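Ditrans,polycis-undecaprenyl-diphosphate synthase ((2E,6E)-farnesyl-diphosphate specific) (Acinetobacter baumannii, PDB 6ACS) probably catalyses the stepwise condensation of eight isopentenyl diphosphates with farnesyl diphosphate, giving the undecaprenyl diphosphate needed for bacterial cell-wall synthesis. Local coordinates at residues Lys79-Thr84 and Ala114-Ala119; Ser106-His111 and Ile133-Gly138; Leu183-Gly188 and Asp222-Val227; Glu205-Asp210 and Val218-His223. One frame throughout, in Å; residues are numbered along the deposited sequence. Where two conformers were deposited one is given.

In the fold
The four contacts form two groups in a fold of six parallel strands flanked by helices, that of the cis-prenyltransferases. Contacts 1 and 2 come first along the chain, with their segments alternating. Both use helix 110-123, their centres lie about 10 Å apart, and Met116 packs on Leu108 and Val135 of contact 2, and Leu81 on Val135. Contacts 3 and 4 follow, centred about 2 Å apart, where helix 218-235 packs against the neighbouring strands 183-186 and 205-208; they share Asp222 and His223. The centres of contacts 2 and 3 are about 26 Å apart. The second group includes Arg186 and Glu205, predicted to bind substrate and magnesium, whereas contact 1 is plain structural packing.

Contact 1: residues Lys79-Thr84 and Ala114-Ala119; sequences KLLEET and ALMEDA
Leu115 and Glu82 meet where two helices of this cis-prenyltransferase fold, 71-95 and 110-123, lie side by side. The leucine points toward its neighbour; its CG stands anti to the backbone N (chi1 180°), which sends CD2 across to the other helix. That methyl lands on the backbone of Glu82 as much as on its side chain: CD2 is 3.6 Å from Glu82 CA and 3.7 Å from Glu82 CB. The two side chains cross obliquely, so the leucine touches the root of the glutamate, while the extended remainder of Glu82 carries its carboxylate onward to His111 and a long salt bridge with Lys79 of its own helix.

Beside this pair, Leu81 and Met116 bring only their ends together. Neither side chain sets out straight at the other helix, but the outer carbons lean in until Leu81 CD2 is 4.3 Å from Met116 CE. Val135 packs on both of these side chains, and Phe101 of strand 97-102 touches Met116. Ile85 and His86, further along helix 71-95, also pack on Leu115. No hydrogen bond links the two segments; their closest approach, 3.4 Å, sets the methyl carbon Leu115 CD2 against the backbone oxygen Glu82 O.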
# COMPACT_ATOMS: atom_id res chain seq x y z
N LYS B 79 -12.06 -3.77 -27.39
CA LYS B 79 -11.56 -3.64 -28.75
C LYS B 79 -10.43 -2.61 -28.81
O LYS B 79 -9.44 -2.80 -29.53
CB LYS B 79 -12.70 -3.25 -29.70
CG LYS B 79 -12.26 -3.17 -31.15
CD LYS B 79 -11.70 -4.52 -31.60
CE LYS B 79 -10.71 -4.36 -32.74
NZ LYS B 79 -10.24 -5.69 -33.26
N LEU B 80 -10.57 -1.51 -28.07
CA LEU B 80 -9.52 -0.51 -28.06
C LEU B 80 -8.23 -1.08 -27.49
O LEU B 80 -7.14 -0.86 -28.02
CB LEU B 80 -9.97 0.71 -27.26
CG LEU B 80 -9.13 1.97 -27.39
CD1 LEU B 80 -8.97 2.37 -28.86
CD2 LEU B 80 -9.79 3.09 -26.60
N LEU B 81 -8.35 -1.85 -26.40
CA LEU B 81 -7.19 -2.50 -25.81
C LEU B 81 -6.53 -3.45 -26.81
O LEU B 81 -5.30 -3.45 -26.96
CB LEU B 81 -7.60 -3.24 -24.54
CG LEU B 81 -6.53 -4.05 -23.82
CD1 LEU B 81 -5.41 -3.13 -23.36
CD2 LEU B 81 -7.15 -4.78 -22.63
N GLU B 82 -7.33 -4.26 -27.50
CA GLU B 82 -6.77 -5.19 -28.48
C GLU B 82 -6.03 -4.46 -29.59
O GLU B 82 -4.90 -4.83 -29.97
CB GLU B 82 -7.88 -6.07 -29.07
CG GLU B 82 -8.53 -7.01 -28.07
CD GLU B 82 -9.77 -7.68 -28.62
OE1 GLU B 82 -10.25 -7.26 -29.70
OE2 GLU B 82 -10.27 -8.64 -27.99
N GLU B 83 -6.64 -3.40 -30.13
CA GLU B 83 -6.00 -2.64 -31.20
C GLU B 83 -4.72 -1.98 -30.70
O GLU B 83 -3.73 -1.87 -31.43
CB GLU B 83 -6.96 -1.59 -31.75
CG GLU B 83 -6.70 -1.22 -33.19
CD GLU B 83 -7.80 -1.68 -34.11
OE1 GLU B 83 -8.98 -1.70 -33.67
OE2 GLU B 83 -7.50 -2.03 -35.28
N THR B 84 -4.72 -1.53 -29.44
CA THR B 84 -3.54 -0.88 -28.89
C THR B 84 -2.40 -1.88 -28.69
O THR B 84 -1.23 -1.56 -28.95
CB THR B 84 -3.91 -0.17 -27.59
OG1 THR B 84 -4.99 0.74 -27.84
CG2 THR B 84 -2.71 0.58 -27.02
N ALA B 114 -5.93 -14.54 -25.85
CA ALA B 114 -4.98 -15.06 -26.82
C ALA B 114 -4.02 -13.97 -27.29
O ALA B 114 -2.82 -14.22 -27.45
CB ALA B 114 -5.73 -15.67 -28.01
N LEU B 115 -4.53 -12.75 -27.49
CA LEU B 115 -3.67 -11.66 -27.91
C LEU B 115 -2.66 -11.30 -26.83
O LEU B 115 -1.49 -11.02 -27.13
CB LEU B 115 -4.52 -10.45 -28.28
CG LEU B 115 -3.78 -9.20 -28.75
CD1 LEU B 115 -2.82 -9.52 -29.90
CD2 LEU B 115 -4.78 -8.14 -29.16
N MET B 116 -3.08 -11.30 -25.56
CA MET B 116 -2.16 -11.06 -24.45
C MET B 116 -1.06 -12.13 -24.41
O MET B 116 0.12 -11.82 -24.23
CB MET B 116 -2.91 -11.04 -23.12
CG MET B 116 -3.86 -9.88 -22.95
SD MET B 116 -4.75 -10.07 -21.39
CE MET B 116 -5.43 -8.43 -21.18
N GLU B 117 -1.45 -13.40 -24.53
CA GLU B 117 -0.46 -14.47 -24.53
C GLU B 117 0.52 -14.32 -25.69
O GLU B 117 1.74 -14.48 -25.52
CB GLU B 117 -1.16 -15.82 -24.58
CG GLU B 117 -1.98 -16.08 -23.34
CD GLU B 117 -2.94 -17.24 -23.49
OE1 GLU B 117 -3.21 -17.66 -24.64
OE2 GLU B 117 -3.43 -17.73 -22.45
N ASP B 118 0.00 -13.98 -26.87
CA ASP B 118 0.85 -13.80 -28.04
C ASP B 118 1.81 -12.63 -27.86
O ASP B 118 2.98 -12.71 -28.23
CB ASP B 118 -0.03 -13.59 -29.28
CG ASP B 118 -0.87 -14.81 -29.62
OD1 ASP B 118 -0.57 -15.91 -29.12
OD2 ASP B 118 -1.83 -14.66 -30.40
N ALA B 119 1.32 -11.51 -27.29
CA ALA B 119 2.19 -10.36 -27.08
C ALA B 119 3.30 -10.68 -26.08
O ALA B 119 4.47 -10.30 -26.28
CB ALA B 119 1.37 -9.16 -26.59

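Contact 2: residues Ser106-His111 and Ile133-Gly138; sequences SRLPSH and IAVSYG
Leu108 reaches from the loop before helix 110-123 and divides its two methyls between Val135 and Ser136, just past the end of strand 129-134. Its CG sits beside the backbone N and anti to the carbonyl carbon (chi1 -63°), and with the chain extended beyond CG the branch spreads over both neighbours. One arm makes the apolar half of the contact, Leu108 CD1 lying 4.3 Å from Val135 CG1. The other, CD2, comes 3.5 Å from Ser136 OG, a carbon-to-hydroxyl packing contact and no hydrogen bond.

Ser136 owes its place partly to its backbone, which takes the left-handed helical conformation (phi 50°, psi 45°) as the chain leaves the strand. Its OG, like the leucine CG, lies beside its own backbone N, and its CB points toward Leu108. The backbone N atoms of Ser136 and Tyr137 both hydrogen-bond a glycerol, probably from the crystallisation liquor.

The contact joins two parts of the beta-alpha-beta unit of strand 97-102, helix 110-123 and strand 129-134: the loop leading into the helix and the residues just after the second strand. Pro109, directly after Leu108, occupies the N-cap position of the helix. Backbone bonds tie Val135 to Ile102 and Ser136 to Asp104, keeping the chain beside strand 97-102, while Met116 of helix 110-123 packs on Leu108 and Val135, and Leu81 of helix 71-95 touches Val135 as well.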
# COMPACT_ATOMS: atom_id res chain seq x y z
N SER B 106 -9.89 -14.56 -16.16
CA SER B 106 -10.92 -15.59 -16.26
C SER B 106 -12.20 -15.08 -16.91
O SER B 106 -12.97 -15.89 -17.44
CB SER B 106 -11.21 -16.19 -14.88
OG SER B 106 -11.81 -15.23 -14.02
N ARG B 107 -12.45 -13.78 -16.88
CA ARG B 107 -13.66 -13.23 -17.49
C ARG B 107 -13.38 -12.37 -18.71
O ARG B 107 -14.29 -11.66 -19.18
CB ARG B 107 -14.49 -12.48 -16.44
CG ARG B 107 -14.99 -13.39 -15.32
CD ARG B 107 -15.95 -12.69 -14.38
NE ARG B 107 -15.43 -11.42 -13.88
CZ ARG B 107 -14.65 -11.30 -12.81
NH1 ARG B 107 -14.30 -12.37 -12.12
NH2 ARG B 107 -14.22 -10.10 -12.43
N LEU B 108 -12.16 -12.41 -19.26
CA LEU B 108 -11.87 -11.63 -20.45
C LEU B 108 -12.29 -12.39 -21.71
O LEU B 108 -12.30 -13.62 -21.72
CB LEU B 108 -10.38 -11.32 -20.53
CG LEU B 108 -9.79 -10.47 -19.42
CD1 LEU B 108 -8.31 -10.24 -19.71
CD2 LEU B 108 -10.54 -9.15 -19.36
N PRO B 109 -12.60 -11.67 -22.79
CA PRO B 109 -12.89 -12.36 -24.06
C PRO B 109 -11.70 -13.22 -24.46
O PRO B 109 -10.54 -12.83 -24.29
CB PRO B 109 -13.12 -11.22 -25.05
CG PRO B 109 -13.40 -10.01 -24.22
CD PRO B 109 -12.65 -10.20 -22.93
N SER B 110 -11.99 -14.40 -25.01
CA SER B 110 -10.93 -15.34 -25.36
C SER B 110 -9.96 -14.75 -26.37
O SER B 110 -8.76 -15.06 -26.33
CB SER B 110 -11.54 -16.65 -25.87
OG SER B 110 -12.43 -16.42 -26.94
N HIS B 111 -10.45 -13.90 -27.29
CA HIS B 111 -9.56 -13.31 -28.28
C HIS B 111 -8.56 -12.36 -27.63
O HIS B 111 -7.39 -12.30 -28.03
CB HIS B 111 -10.38 -12.58 -29.35
CG HIS B 111 -9.57 -12.15 -30.53
ND1 HIS B 111 -9.15 -13.03 -31.50
CD2 HIS B 111 -9.09 -10.93 -30.89
CE1 HIS B 111 -8.46 -12.37 -32.42
NE2 HIS B 111 -8.41 -11.10 -32.06
N ILE B 133 0.87 -3.97 -18.40
CA ILE B 133 -0.45 -3.37 -18.49
C ILE B 133 -1.38 -4.14 -17.56
O ILE B 133 -1.53 -5.37 -17.68
CB ILE B 133 -0.99 -3.39 -19.93
CG1 ILE B 133 0.06 -2.88 -20.93
CG2 ILE B 133 -2.32 -2.65 -20.01
CD1 ILE B 133 0.54 -1.48 -20.69
N ALA B 134 -1.98 -3.42 -16.61
CA ALA B 134 -2.90 -4.02 -15.65
C ALA B 134 -4.29 -3.97 -16.25
O ALA B 134 -4.81 -2.89 -16.55
CB ALA B 134 -2.83 -3.29 -14.31
N VAL B 135 -4.89 -5.15 -16.46
CA VAL B 135 -6.20 -5.28 -17.09
C VAL B 135 -7.08 -6.11 -16.17
O VAL B 135 -6.68 -7.22 -15.78
CB VAL B 135 -6.10 -5.95 -18.48
CG1 VAL B 135 -7.48 -6.08 -19.12
CG2 VAL B 135 -5.11 -5.20 -19.39
N SER B 136 -8.26 -5.59 -15.83
CA SER B 136 -9.14 -6.25 -14.86
C SER B 136 -8.36 -6.60 -13.61
O SER B 136 -8.46 -7.72 -13.07
CB SER B 136 -9.80 -7.50 -15.45
OG SER B 136 -10.71 -7.15 -16.48
N TYR B 137 -7.56 -5.64 -13.15
CA TYR B 137 -6.64 -5.81 -12.04
C TYR B 137 -7.12 -5.02 -10.82
O TYR B 137 -7.64 -3.92 -10.96
CB TYR B 137 -5.23 -5.33 -12.44
CG TYR B 137 -4.28 -5.42 -11.28
CD1 TYR B 137 -3.59 -6.59 -11.03
CD2 TYR B 137 -4.11 -4.34 -10.41
CE1 TYR B 137 -2.75 -6.71 -9.94
CE2 TYR B 137 -3.27 -4.44 -9.31
CZ TYR B 137 -2.60 -5.63 -9.07
OH TYR B 137 -1.77 -5.73 -7.99
N GLY B 138 -6.89 -5.58 -9.64
CA GLY B 138 -6.94 -4.81 -8.41
C GLY B 138 -5.93 -5.38 -7.43
O GLY B 138 -5.63 -6.57 -7.46

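Contact 3: residues Leu183-Gly188 and Asp222-Val227; sequences LLIRTG and DHALNV. With IPA (isopropyl alcohol), chain G.
The strand that carries Arg186, predicted to bind substrate, is backed by helix 218-235, and Leu183, Ile185, Ala224 and Leu225 fill the buried seam between them. Leu183 meets Leu225 through their outer methyls, CD2 to CD2 at 3.9 Å, with the two side chains crossing at about a right angle. The leucine on the helix does not point straight at the strand; its end swings in. Next to it, Ile185 uses the end of its longer branch: CG1 lies anti to the carbonyl carbon (chi1 -66°) and carries CD1 to within 4.1 Å of Ala224 CB.

In the parallel sheet of this cis-prenyltransferase fold, strand 183-186 runs between strands 12-17 and 205-208. The axes of strand 183-186 and of the helical segment 222-227 approach to 10.2 Å, with their N-to-C directions 137° apart, closer to antiparallel than parallel. Side chains alternate along the strand. Leu183 and Ile185 turn toward the helix, while Arg186 makes a salt bridge with Asp18, the predicted catalytic and magnesium-binding residue, and hydrogen-bonds Ser194 through NH1. Thr187 OG1 is bonded to the backbone O of Asp18.

At the flank of the helix, beside Tyr207, Val227 CG2 sits over the rim of one face of the His223 ring, 3.5 Å above its plane. An isopropanol, probably from the crystallisation liquor, sits against this valine, its C1 3.6 Å from Val227 CG2.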
# COMPACT_ATOMS: atom_id res chain seq x y z
N LEU B 183 8.50 4.17 -7.44
CA LEU B 183 7.79 5.42 -7.64
C LEU B 183 6.42 5.11 -8.22
O LEU B 183 6.33 4.46 -9.26
CB LEU B 183 8.55 6.33 -8.61
CG LEU B 183 7.81 7.59 -9.06
CD1 LEU B 183 7.52 8.55 -7.89
CD2 LEU B 183 8.66 8.31 -10.13
N LEU B 184 5.37 5.61 -7.57
CA LEU B 184 4.02 5.45 -8.10
C LEU B 184 3.46 6.85 -8.34
O LEU B 184 3.38 7.65 -7.41
CB LEU B 184 3.13 4.66 -7.13
CG LEU B 184 1.70 4.33 -7.59
CD1 LEU B 184 1.22 3.08 -6.84
CD2 LEU B 184 0.76 5.49 -7.36
N ILE B 185 3.04 7.11 -9.58
CA ILE B 185 2.47 8.40 -9.99
C ILE B 185 0.97 8.23 -10.13
O ILE B 185 0.52 7.29 -10.80
CB ILE B 185 3.06 8.85 -11.33
CG1 ILE B 185 4.54 9.13 -11.19
CG2 ILE B 185 2.30 10.04 -11.93
CD1 ILE B 185 5.26 9.17 -12.53
N ARG B 186 0.20 9.15 -9.56
CA ARG B 186 -1.22 9.18 -9.85
C ARG B 186 -1.61 10.55 -10.38
O ARG B 186 -1.44 11.56 -9.68
CB ARG B 186 -2.06 8.85 -8.63
CG ARG B 186 -3.49 8.99 -9.04
CD ARG B 186 -4.44 8.52 -8.07
NE ARG B 186 -5.79 8.70 -8.60
CZ ARG B 186 -6.82 8.00 -8.19
NH1 ARG B 186 -6.65 7.10 -7.24
NH2 ARG B 186 -8.03 8.22 -8.70
N THR B 187 -2.17 10.57 -11.58
CA THR B 187 -2.67 11.79 -12.19
C THR B 187 -4.15 11.97 -11.84
O THR B 187 -4.77 11.11 -11.22
CB THR B 187 -2.46 11.75 -13.72
OG1 THR B 187 -3.25 10.68 -14.28
CG2 THR B 187 -1.00 11.48 -14.03
N GLY B 188 -4.69 13.14 -12.17
CA GLY B 188 -6.12 13.36 -12.05
C GLY B 188 -6.57 14.11 -10.80
O GLY B 188 -7.73 14.51 -10.73
N ASP B 222 9.44 13.97 -16.44
CA ASP B 222 10.81 14.31 -16.05
C ASP B 222 10.82 15.02 -14.71
O ASP B 222 11.70 14.79 -13.86
CB ASP B 222 11.47 15.23 -17.09
CG ASP B 222 11.68 14.57 -18.45
OD1 ASP B 222 11.67 13.33 -18.55
OD2 ASP B 222 11.84 15.34 -19.43
N HIS B 223 9.87 15.94 -14.51
CA HIS B 223 9.77 16.62 -13.22
C HIS B 223 9.50 15.62 -12.10
O HIS B 223 10.08 15.73 -11.01
CB HIS B 223 8.67 17.68 -13.29
CG HIS B 223 8.33 18.29 -11.96
ND1 HIS B 223 9.18 19.15 -11.29
CD2 HIS B 223 7.24 18.16 -11.17
CE1 HIS B 223 8.62 19.53 -10.16
NE2 HIS B 223 7.44 18.93 -10.05
N ALA B 224 8.60 14.65 -12.33
CA ALA B 224 8.30 13.68 -11.28
C ALA B 224 9.53 12.86 -10.93
O ALA B 224 9.78 12.58 -9.75
CB ALA B 224 7.16 12.75 -11.73
N LEU B 225 10.31 12.46 -11.94
CA LEU B 225 11.56 11.73 -11.67
C LEU B 225 12.54 12.59 -10.89
O LEU B 225 13.25 12.10 -10.01
CB LEU B 225 12.17 11.24 -12.98
CG LEU B 225 11.37 10.19 -13.75
CD1 LEU B 225 12.04 9.83 -15.07
CD2 LEU B 225 11.27 8.95 -12.91
N ASN B 226 12.59 13.89 -11.20
CA ASN B 226 13.48 14.79 -10.45
C ASN B 226 13.03 14.92 -8.99
O ASN B 226 13.86 14.92 -8.06
CB ASN B 226 13.50 16.15 -11.14
CG ASN B 226 14.66 17.01 -10.69
OD1 ASN B 226 15.81 16.68 -10.94
ND2 ASN B 226 14.36 18.10 -10.00
N VAL B 227 11.72 15.02 -8.77
CA VAL B 227 11.19 15.05 -7.41
C VAL B 227 11.55 13.77 -6.67
O VAL B 227 11.98 13.80 -5.51
CB VAL B 227 9.67 15.29 -7.44
CG1 VAL B 227 9.06 15.12 -6.03
CG2 VAL B 227 9.37 16.70 -7.96
C1 IPA G . 6.52 18.13 -6.19
C2 IPA G . 5.07 18.25 -6.63
C3 IPA G . 4.25 17.09 -6.06
O2 IPA G . 5.01 18.25 -8.04

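Contact 4: residues Glu205-Asp210 and Val218-His223; sequences ELYFTD and VEEFDH. With IPA (isopropyl alcohol), chain G.
Tyr207, Glu220 and His223 give up the most surface here, and Thr209 supplies the hydrogen bond that ties strand 205-208 and the residues after it to helix 218-235. Glu220 is stretched out beyond CG, with CG anti to the backbone N (chi1 -175°), and its carboxylate meets Thr209 coming from the opposite direction. Thr209 OG1 donates to Glu220 OE1 over 2.6 Å, arriving on the syn side of the carboxylate and 16° out of its plane. The other oxygen, Glu220 OE2, is bonded to Thr211 OG1, while Thr209 OG1 also bonds the backbone N of Thr211, so the turn after the strand is gripped at several points.

Tyr207 projects its ring toward the helix. At the ring's edge, near its plane, lie both Glu220 OE1 and His223 CD2; the phenol OH is 4.0 Å from Glu220 OE1, and no bond joins them. The tyrosine and histidine side chains cross at about a right angle, with Tyr207 OH near the plane of the imidazole, 3.0 Å from His223 CD2. An isopropanol bridges the two: its O2 donates to Tyr207 OH at 3.1 Å and pairs with His223 NE2 at 3.2 Å, at the imidazole edge and in its plane. Ala224 and Val227 pack against Tyr207 from the same helix.

Glu205, predicted to bind magnesium, begins this strand and forms a salt bridge with Arg192 of the second subunit. With both carboxylate oxygens of Glu220 hydrogen-bonded to threonine hydroxyls, its negative charge is probably stabilised at the helix-strand junction.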
# COMPACT_ATOMS: atom_id res chain seq x y z
N GLU B 205 7.69 5.72 -3.24
CA GLU B 205 7.36 7.14 -3.17
C GLU B 205 6.11 7.39 -3.99
O GLU B 205 6.00 6.90 -5.11
CB GLU B 205 8.49 8.00 -3.73
CG GLU B 205 9.75 7.99 -2.86
CD GLU B 205 9.54 8.80 -1.59
OE1 GLU B 205 8.55 9.58 -1.53
OE2 GLU B 205 10.37 8.69 -0.67
N LEU B 206 5.21 8.19 -3.45
CA LEU B 206 3.92 8.44 -4.08
C LEU B 206 3.92 9.87 -4.60
O LEU B 206 4.20 10.80 -3.85
CB LEU B 206 2.78 8.23 -3.08
CG LEU B 206 2.82 6.84 -2.42
CD1 LEU B 206 1.68 6.72 -1.44
CD2 LEU B 206 2.75 5.71 -3.48
N TYR B 207 3.64 10.03 -5.89
CA TYR B 207 3.67 11.33 -6.54
C TYR B 207 2.29 11.63 -7.09
O TYR B 207 1.81 10.89 -7.96
CB TYR B 207 4.72 11.35 -7.65
CG TYR B 207 4.81 12.66 -8.38
CD1 TYR B 207 5.62 13.68 -7.90
CD2 TYR B 207 4.09 12.88 -9.55
CE1 TYR B 207 5.72 14.88 -8.57
CE2 TYR B 207 4.18 14.08 -10.23
CZ TYR B 207 4.99 15.07 -9.73
OH TYR B 207 5.10 16.27 -10.39
N PHE B 208 1.65 12.68 -6.59
CA PHE B 208 0.30 13.04 -7.00
C PHE B 208 0.34 14.33 -7.81
O PHE B 208 1.07 15.27 -7.46
CB PHE B 208 -0.59 13.21 -5.77
CG PHE B 208 -0.74 11.94 -4.97
CD1 PHE B 208 -1.60 10.96 -5.39
CD2 PHE B 208 0.03 11.73 -3.83
CE1 PHE B 208 -1.74 9.76 -4.66
CE2 PHE B 208 -0.10 10.54 -3.10
CZ PHE B 208 -0.98 9.57 -3.52
N THR B 209 -0.43 14.38 -8.90
CA THR B 209 -0.53 15.59 -9.70
C THR B 209 -1.98 15.84 -10.09
O THR B 209 -2.73 14.90 -10.36
CB THR B 209 0.35 15.51 -10.97
OG1 THR B 209 0.14 16.69 -11.76
CG2 THR B 209 0.04 14.27 -11.82
N ASP B 210 -2.37 17.13 -10.12
CA ASP B 210 -3.68 17.52 -10.61
C ASP B 210 -3.81 17.36 -12.12
O ASP B 210 -4.94 17.37 -12.63
CB ASP B 210 -3.98 18.99 -10.27
CG ASP B 210 -4.22 19.22 -8.80
OD1 ASP B 210 -4.30 18.24 -8.04
OD2 ASP B 210 -4.32 20.41 -8.41
N VAL B 218 5.77 14.27 -21.15
CA VAL B 218 7.08 13.75 -20.75
C VAL B 218 7.83 14.79 -19.94
O VAL B 218 8.66 14.44 -19.09
CB VAL B 218 7.87 13.25 -21.98
CG1 VAL B 218 8.37 14.40 -22.84
CG2 VAL B 218 9.03 12.36 -21.52
N GLU B 219 7.59 16.08 -20.18
CA GLU B 219 8.20 17.11 -19.32
C GLU B 219 7.73 16.96 -17.88
O GLU B 219 8.53 17.08 -16.93
CB GLU B 219 7.87 18.50 -19.84
CG GLU B 219 8.59 18.88 -21.15
CD GLU B 219 7.93 18.32 -22.39
OE1 GLU B 219 6.76 17.87 -22.31
OE2 GLU B 219 8.59 18.33 -23.46
N GLU B 220 6.44 16.70 -17.66
CA GLU B 220 6.00 16.52 -16.28
C GLU B 220 6.51 15.20 -15.71
O GLU B 220 6.80 15.12 -14.51
CB GLU B 220 4.48 16.59 -16.13
CG GLU B 220 4.10 16.53 -14.64
CD GLU B 220 2.66 16.89 -14.32
OE1 GLU B 220 2.31 16.91 -13.12
OE2 GLU B 220 1.88 17.17 -15.24
N PHE B 221 6.62 14.17 -16.55
CA PHE B 221 7.25 12.93 -16.10
C PHE B 221 8.69 13.16 -15.66
O PHE B 221 9.13 12.62 -14.64
CB PHE B 221 7.16 11.88 -17.21
CG PHE B 221 7.66 10.52 -16.81
CD1 PHE B 221 6.98 9.78 -15.87
CD2 PHE B 221 8.77 9.97 -17.43
CE1 PHE B 221 7.44 8.51 -15.49
CE2 PHE B 221 9.23 8.70 -17.09
CZ PHE B 221 8.56 7.97 -16.11
N ASP B 222 9.44 13.97 -16.44
CA ASP B 222 10.81 14.31 -16.05
C ASP B 222 10.82 15.02 -14.71
O ASP B 222 11.70 14.79 -13.86
CB ASP B 222 11.47 15.23 -17.09
CG ASP B 222 11.68 14.57 -18.45
OD1 ASP B 222 11.67 13.33 -18.55
OD2 ASP B 222 11.84 15.34 -19.43
N HIS B 223 9.87 15.94 -14.51
CA HIS B 223 9.77 16.62 -13.22
C HIS B 223 9.50 15.62 -12.10
O HIS B 223 10.08 15.73 -11.01
CB HIS B 223 8.67 17.68 -13.29
CG HIS B 223 8.33 18.29 -11.96
ND1 HIS B 223 9.18 19.15 -11.29
CD2 HIS B 223 7.24 18.16 -11.17
CE1 HIS B 223 8.62 19.53 -10.16
NE2 HIS B 223 7.44 18.93 -10.05
C1 IPA G . 6.52 18.13 -6.19
C2 IPA G . 5.07 18.25 -6.63
C3 IPA G . 4.25 17.09 -6.06
O2 IPA G . 5.01 18.25 -8.04